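Proline dehydrogenase (Bradyrhizobium japonicum USDA 110, PDB 3HAZ) probably oxidises proline to glutamate in two steps, using FAD in its proline dehydrogenase half and NAD in its aldehyde dehydrogenase half. Local coordinates at residues A908-V920 with V953-G965. Numbering follows the deposited sequence.
Sequences AIERTGYGLTLGV and VQPFGGNGLSGTG. With NAD (nicotinamide-adenine-dinucleotide), chain D.
Tyr914 and Leu961 meet in a loop-on-loop contact of the aldehyde dehydrogenase part, where the turn joining helix 902-911 to strand 917-921 lies along the glycine-rich loop 956-963 beside the nicotinamide end of NAD. Three hydrogen bonds given by backbone N-H groups tie the loops. Two are backbone to backbone, Leu961 N to Gly913 O at 2.9 Å and Asn959 N to Gly915 O at 3.2 Å. The third uses a side chain: Gly915 N points almost straight (176°) at Ser962 OG, 2.8 Å away, and that hydroxyl is also bonded to Gly762 O.

Beside these bonds, Leu961 CB sits over one face of the Tyr914 ring, 3.9 Å from its centroid, a CH-pi contact displaced toward the rim, while Ser962 OG lies at the ring's edge. Tyr914 N is held by Thr912 OG1 in an ST turn. With an alanine in place of Tyr914 the ring is gone, and Leu961 CB is likely to lose the face it rests on and Ser962 OG the ring edge beside it.

Toward the cofactor, Leu916 has CG anti to its backbone N (chi1 -169°), which swings the branch toward 956-958 and NAD. Its CD1 lies 3.3 Å from Gly958 N. CD2 faces NAD N7N at 3.8 Å. Phe956 crosses Leu916 at about a right angle and turns its edge to the carboxamide, CE2 being 3.3 Å from NAD O7N; Thr917 CG2 packs against CE1. The bonds to 913-915 thus probably steady the loop so that Leu916 and Phe956, whose side chain comes within about 4 Å of that of Cys794, predicted to be catalytic, stay against the carboxamide.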
loop_
_atom_site.group_PDB
_atom_site.type_symbol
_atom_site.label_atom_id
_atom_site.label_comp_id
_atom_site.label_asym_id
_atom_site.label_seq_id
_atom_site.Cartn_x
_atom_site.Cartn_y
_atom_site.Cartn_z
ATOM N N ALA A 908 36.207 -35.517 18.492
ATOM C CA ALA A 908 37.252 -35.775 17.502
ATOM C C ALA A 908 37.317 -34.667 16.444
ATOM O O ALA A 908 38.393 -34.292 15.986
ATOM C CB ALA A 908 37.031 -37.124 16.839
ATOM N N ILE A 909 36.161 -34.151 16.048
ATOM C CA ILE A 909 36.126 -33.094 15.048
ATOM C C ILE A 909 36.602 -31.770 15.650
ATOM O O ILE A 909 37.364 -31.030 15.025
ATOM C CB ILE A 909 34.719 -32.937 14.445
ATOM C CG1 ILE A 909 34.312 -34.213 13.709
ATOM C CG2 ILE A 909 34.670 -31.748 13.489
ATOM C CD1 ILE A 909 32.830 -34.265 13.342
ATOM N N GLU A 910 36.164 -31.483 16.872
ATOM C CA GLU A 910 36.539 -30.245 17.551
ATOM C C GLU A 910 38.034 -30.184 17.824
ATOM O O GLU A 910 38.617 -29.104 17.903
ATOM C CB GLU A 910 35.792 -30.118 18.874
ATOM C CG GLU A 910 34.318 -29.822 18.730
ATOM C CD GLU A 910 33.582 -29.928 20.053
ATOM O OE1 GLU A 910 34.010 -30.739 20.907
ATOM O OE2 GLU A 910 32.579 -29.203 20.235
ATOM N N ARG A 911 38.639 -31.359 17.957
ATOM C CA ARG A 911 40.005 -31.504 18.435
ATOM C C ARG A 911 41.057 -30.991 17.454
ATOM O O ARG A 911 42.116 -30.524 17.866
ATOM C CB ARG A 911 40.259 -32.982 18.781
ATOM C CG ARG A 911 41.566 -33.285 19.491
ATOM C CD ARG A 911 42.543 -34.025 18.586
ATOM N NE ARG A 911 43.235 -35.092 19.309
ATOM C CZ ARG A 911 44.161 -35.887 18.780
ATOM N NH1 ARG A 911 44.527 -35.741 17.513
ATOM N NH2 ARG A 911 44.727 -36.830 19.523
ATOM N N THR A 912 40.774 -31.073 16.159
ATOM C CA THR A 912 41.779 -30.700 15.171
ATOM C C THR A 912 42.048 -29.197 15.184
ATOM O O THR A 912 43.151 -28.756 14.864
ATOM C CB THR A 912 41.375 -31.116 13.747
ATOM O OG1 THR A 912 40.410 -30.187 13.238
ATOM C CG2 THR A 912 40.807 -32.538 13.733
ATOM N N GLY A 913 41.036 -28.416 15.550
ATOM C CA GLY A 913 41.148 -26.971 15.530
ATOM C C GLY A 913 40.678 -26.353 14.222
ATOM O O GLY A 913 40.444 -25.148 14.147
ATOM N N TYR A 914 40.548 -27.171 13.184
ATOM C CA TYR A 914 40.049 -26.686 11.899
ATOM C C TYR A 914 38.521 -26.540 11.920
ATOM O O TYR A 914 37.862 -27.028 12.836
ATOM C CB TYR A 914 40.505 -27.611 10.765
ATOM C CG TYR A 914 41.995 -27.537 10.499
ATOM C CD1 TYR A 914 42.528 -26.514 9.721
ATOM C CD2 TYR A 914 42.871 -28.474 11.039
ATOM C CE1 TYR A 914 43.886 -26.430 9.476
ATOM C CE2 TYR A 914 44.246 -28.395 10.798
ATOM C CZ TYR A 914 44.743 -27.371 10.015
ATOM O OH TYR A 914 46.095 -27.272 9.762
ATOM N N GLY A 915 37.963 -25.853 10.928
ATOM C CA GLY A 915 36.523 -25.663 10.874
ATOM C C GLY A 915 36.042 -25.062 9.570
ATOM O O GLY A 915 35.420 -24.002 9.557
ATOM N N LEU A 916 36.330 -25.740 8.466
ATOM C CA LEU A 916 35.969 -25.233 7.148
ATOM C C LEU A 916 34.638 -25.815 6.658
ATOM O O LEU A 916 33.616 -25.127 6.672
ATOM C CB LEU A 916 37.096 -25.497 6.145
ATOM C CG LEU A 916 36.968 -24.788 4.793
ATOM C CD1 LEU A 916 36.696 -23.291 4.977
ATOM C CD2 LEU A 916 38.235 -25.003 3.987
ATOM N N THR A 917 34.639 -27.074 6.222
ATOM C CA THR A 917 33.382 -27.719 5.823
ATOM C C THR A 917 33.059 -28.954 6.663
ATOM O O THR A 917 33.955 -29.642 7.166
ATOM C CB THR A 917 33.356 -28.120 4.321
ATOM O OG1 THR A 917 34.458 -28.992 4.031
ATOM C CG2 THR A 917 33.442 -26.889 3.430
ATOM N N LEU A 918 31.766 -29.231 6.793
ATOM C CA LEU A 918 31.290 -30.440 7.441
ATOM C C LEU A 918 30.096 -31.002 6.678
ATOM O O LEU A 918 29.166 -30.272 6.342
ATOM C CB LEU A 918 30.890 -30.156 8.887
ATOM C CG LEU A 918 30.157 -31.331 9.543
ATOM C CD1 LEU A 918 31.128 -32.465 9.854
ATOM C CD2 LEU A 918 29.416 -30.905 10.789
ATOM N N GLY A 919 30.129 -32.302 6.400
ATOM C CA GLY A 919 29.009 -32.968 5.763
ATOM C C GLY A 919 28.201 -33.767 6.769
ATOM O O GLY A 919 28.769 -34.403 7.654
ATOM N N VAL A 920 26.875 -33.727 6.643
ATOM C CA VAL A 920 25.998 -34.547 7.474
ATOM C C VAL A 920 24.975 -35.264 6.604
ATOM O O VAL A 920 24.211 -34.628 5.878
ATOM C CB VAL A 920 25.225 -33.723 8.532
ATOM C CG1 VAL A 920 24.368 -34.649 9.409
ATOM C CG2 VAL A 920 26.173 -32.905 9.385
ATOM N N VAL A 953 25.268 -17.668 -2.570
ATOM C CA VAL A 953 24.354 -18.730 -2.147
ATOM C C VAL A 953 24.920 -19.460 -0.931
ATOM O O VAL A 953 24.262 -19.559 0.102
ATOM C CB VAL A 953 24.096 -19.722 -3.291
ATOM C CG1 VAL A 953 23.176 -20.866 -2.832
ATOM C CG2 VAL A 953 23.506 -18.985 -4.492
ATOM N N GLN A 954 26.141 -19.972 -1.062
ATOM C CA GLN A 954 26.883 -20.478 0.087
ATOM C C GLN A 954 28.094 -19.589 0.363
ATOM O O GLN A 954 29.193 -19.868 -0.125
ATOM C CB GLN A 954 27.344 -21.930 -0.120
ATOM C CG GLN A 954 26.201 -22.938 -0.201
ATOM C CD GLN A 954 25.861 -23.326 -1.622
ATOM O OE1 GLN A 954 26.710 -23.256 -2.512
ATOM N NE2 GLN A 954 24.616 -23.760 -1.844
ATOM N N PRO A 955 27.894 -18.501 1.126
ATOM C CA PRO A 955 29.065 -17.723 1.556
ATOM C C PRO A 955 30.049 -18.702 2.163
ATOM O O PRO A 955 29.669 -19.499 3.022
ATOM C CB PRO A 955 28.492 -16.790 2.624
ATOM C CG PRO A 955 27.056 -16.586 2.186
ATOM C CD PRO A 955 26.627 -17.919 1.608
ATOM N N PHE A 956 31.284 -18.673 1.686
ATOM C CA PHE A 956 32.219 -19.734 1.981
ATOM C C PHE A 956 33.402 -19.255 2.819
ATOM O O PHE A 956 33.968 -18.197 2.560
ATOM C CB PHE A 956 32.707 -20.370 0.678
ATOM C CG PHE A 956 33.652 -21.512 0.894
ATOM C CD1 PHE A 956 33.170 -22.794 1.110
ATOM C CD2 PHE A 956 35.023 -21.304 0.901
ATOM C CE1 PHE A 956 34.036 -23.852 1.326
ATOM C CE2 PHE A 956 35.898 -22.363 1.110
ATOM C CZ PHE A 956 35.402 -23.636 1.321
ATOM N N GLY A 957 33.777 -20.048 3.818
ATOM C CA GLY A 957 34.907 -19.718 4.665
ATOM C C GLY A 957 34.719 -20.226 6.080
ATOM O O GLY A 957 33.600 -20.269 6.597
ATOM N N GLY A 958 35.820 -20.597 6.717
ATOM C CA GLY A 958 35.746 -21.253 8.005
ATOM C C GLY A 958 36.387 -20.453 9.114
ATOM O O GLY A 958 36.775 -19.308 8.916
ATOM N N ASN A 959 36.496 -21.067 10.284
ATOM C CA ASN A 959 37.098 -20.413 11.436
ATOM C C ASN A 959 38.104 -21.332 12.106
ATOM O O ASN A 959 38.507 -22.348 11.529
ATOM C CB ASN A 959 36.014 -19.975 12.417
ATOM C CG ASN A 959 34.830 -20.916 12.422
ATOM O OD1 ASN A 959 33.728 -20.554 11.999
ATOM N ND2 ASN A 959 35.055 -22.145 12.877
ATOM N N GLY A 960 38.517 -20.981 13.318
ATOM C CA GLY A 960 39.608 -21.688 13.956
ATOM C C GLY A 960 40.804 -21.646 13.027
ATOM O O GLY A 960 41.088 -20.603 12.437
ATOM N N LEU A 961 41.487 -22.778 12.874
ATOM C CA LEU A 961 42.658 -22.866 12.003
ATOM C C LEU A 961 42.304 -22.769 10.516
ATOM O O LEU A 961 43.192 -22.742 9.664
ATOM C CB LEU A 961 43.431 -24.172 12.267
ATOM C CG LEU A 961 43.955 -24.430 13.682
ATOM C CD1 LEU A 961 44.702 -25.783 13.770
ATOM C CD2 LEU A 961 44.853 -23.296 14.141
ATOM N N SER A 962 41.012 -22.715 10.206
ATOM C CA SER A 962 40.568 -22.665 8.813
ATOM C C SER A 962 40.363 -21.259 8.220
ATOM O O SER A 962 40.154 -21.118 7.015
ATOM C CB SER A 962 39.287 -23.486 8.643
ATOM O OG SER A 962 39.557 -24.863 8.829
ATOM N N GLY A 963 40.405 -20.222 9.046
ATOM C CA GLY A 963 40.251 -18.872 8.518
ATOM C C GLY A 963 39.874 -17.803 9.518
ATOM O O GLY A 963 39.550 -18.104 10.665
ATOM N N THR A 964 39.924 -16.546 9.075
ATOM C CA THR A 964 39.611 -15.412 9.932
ATOM C C THR A 964 38.195 -14.901 9.701
ATOM O O THR A 964 37.601 -14.310 10.590
ATOM C CB THR A 964 40.579 -14.207 9.676
ATOM O OG1 THR A 964 40.589 -13.877 8.278
ATOM C CG2 THR A 964 41.997 -14.524 10.129
ATOM N N GLY A 965 37.657 -15.136 8.507
ATOM C CA GLY A 965 36.486 -14.402 8.057
ATOM C C GLY A 965 36.936 -13.025 7.583
ATOM O O GLY A 965 38.107 -12.682 7.728
HETATM P PA NAD D . 50.458 -21.844 0.214
HETATM O O1A NAD D . 50.450 -21.421 1.799
HETATM O O2A NAD D . 51.481 -22.876 -0.021
HETATM O O5B NAD D . 50.813 -20.472 -0.667
HETATM C C5B NAD D . 49.762 -19.794 -1.342
HETATM C C4B NAD D . 50.179 -18.371 -1.744
HETATM O O4B NAD D . 50.960 -17.634 -0.727
HETATM C C3B NAD D . 51.122 -18.276 -3.012
HETATM O O3B NAD D . 50.815 -17.390 -4.045
HETATM C C2B NAD D . 52.500 -18.259 -2.358
HETATM O O2B NAD D . 53.655 -18.107 -3.153
HETATM C C1B NAD D . 52.248 -17.328 -1.254
HETATM N N9A NAD D . 53.266 -17.452 -0.200
HETATM C C8A NAD D . 54.014 -18.543 0.103
HETATM N N7A NAD D . 54.860 -18.203 1.200
HETATM C C5A NAD D . 54.597 -16.860 1.554
HETATM C C6A NAD D . 55.130 -16.034 2.536
HETATM N N6A NAD D . 56.158 -16.545 3.428
HETATM N N1A NAD D . 54.688 -14.756 2.665
HETATM C C2A NAD D . 53.707 -14.275 1.814
HETATM N N3A NAD D . 53.182 -15.086 0.846
HETATM C C4A NAD D . 53.629 -16.383 0.716
HETATM O O3 NAD D . 48.938 -22.372 -0.265
HETATM P PN NAD D . 48.771 -23.224 -1.694
HETATM O O1N NAD D . 49.870 -24.477 -1.712
HETATM O O2N NAD D . 48.998 -22.334 -2.834
HETATM O O5D NAD D . 47.231 -23.856 -1.800
HETATM C C5D NAD D . 46.847 -24.924 -0.945
HETATM C C4D NAD D . 46.269 -24.434 0.399
HETATM O O4D NAD D . 45.376 -23.239 0.345
HETATM C C3D NAD D . 45.508 -25.441 1.365
HETATM O O3D NAD D . 45.986 -25.636 2.674
HETATM C C2D NAD D . 44.055 -24.959 1.164
HETATM O O2D NAD D . 42.982 -25.543 1.877
HETATM C C1D NAD D . 44.236 -23.497 1.139
HETATM N N1N NAD D . 43.059 -22.898 0.494
HETATM C C2N NAD D . 41.985 -22.463 1.292
HETATM C C3N NAD D . 40.805 -21.884 0.657
HETATM C C7N NAD D . 39.635 -21.397 1.530
HETATM O O7N NAD D . 38.783 -20.745 1.043
HETATM N N7N NAD D . 39.655 -21.620 2.962
HETATM C C4N NAD D . 40.741 -21.764 -0.821
HETATM C C5N NAD D . 41.810 -22.194 -1.611
HETATM C C6N NAD D . 43.009 -22.779 -0.971
#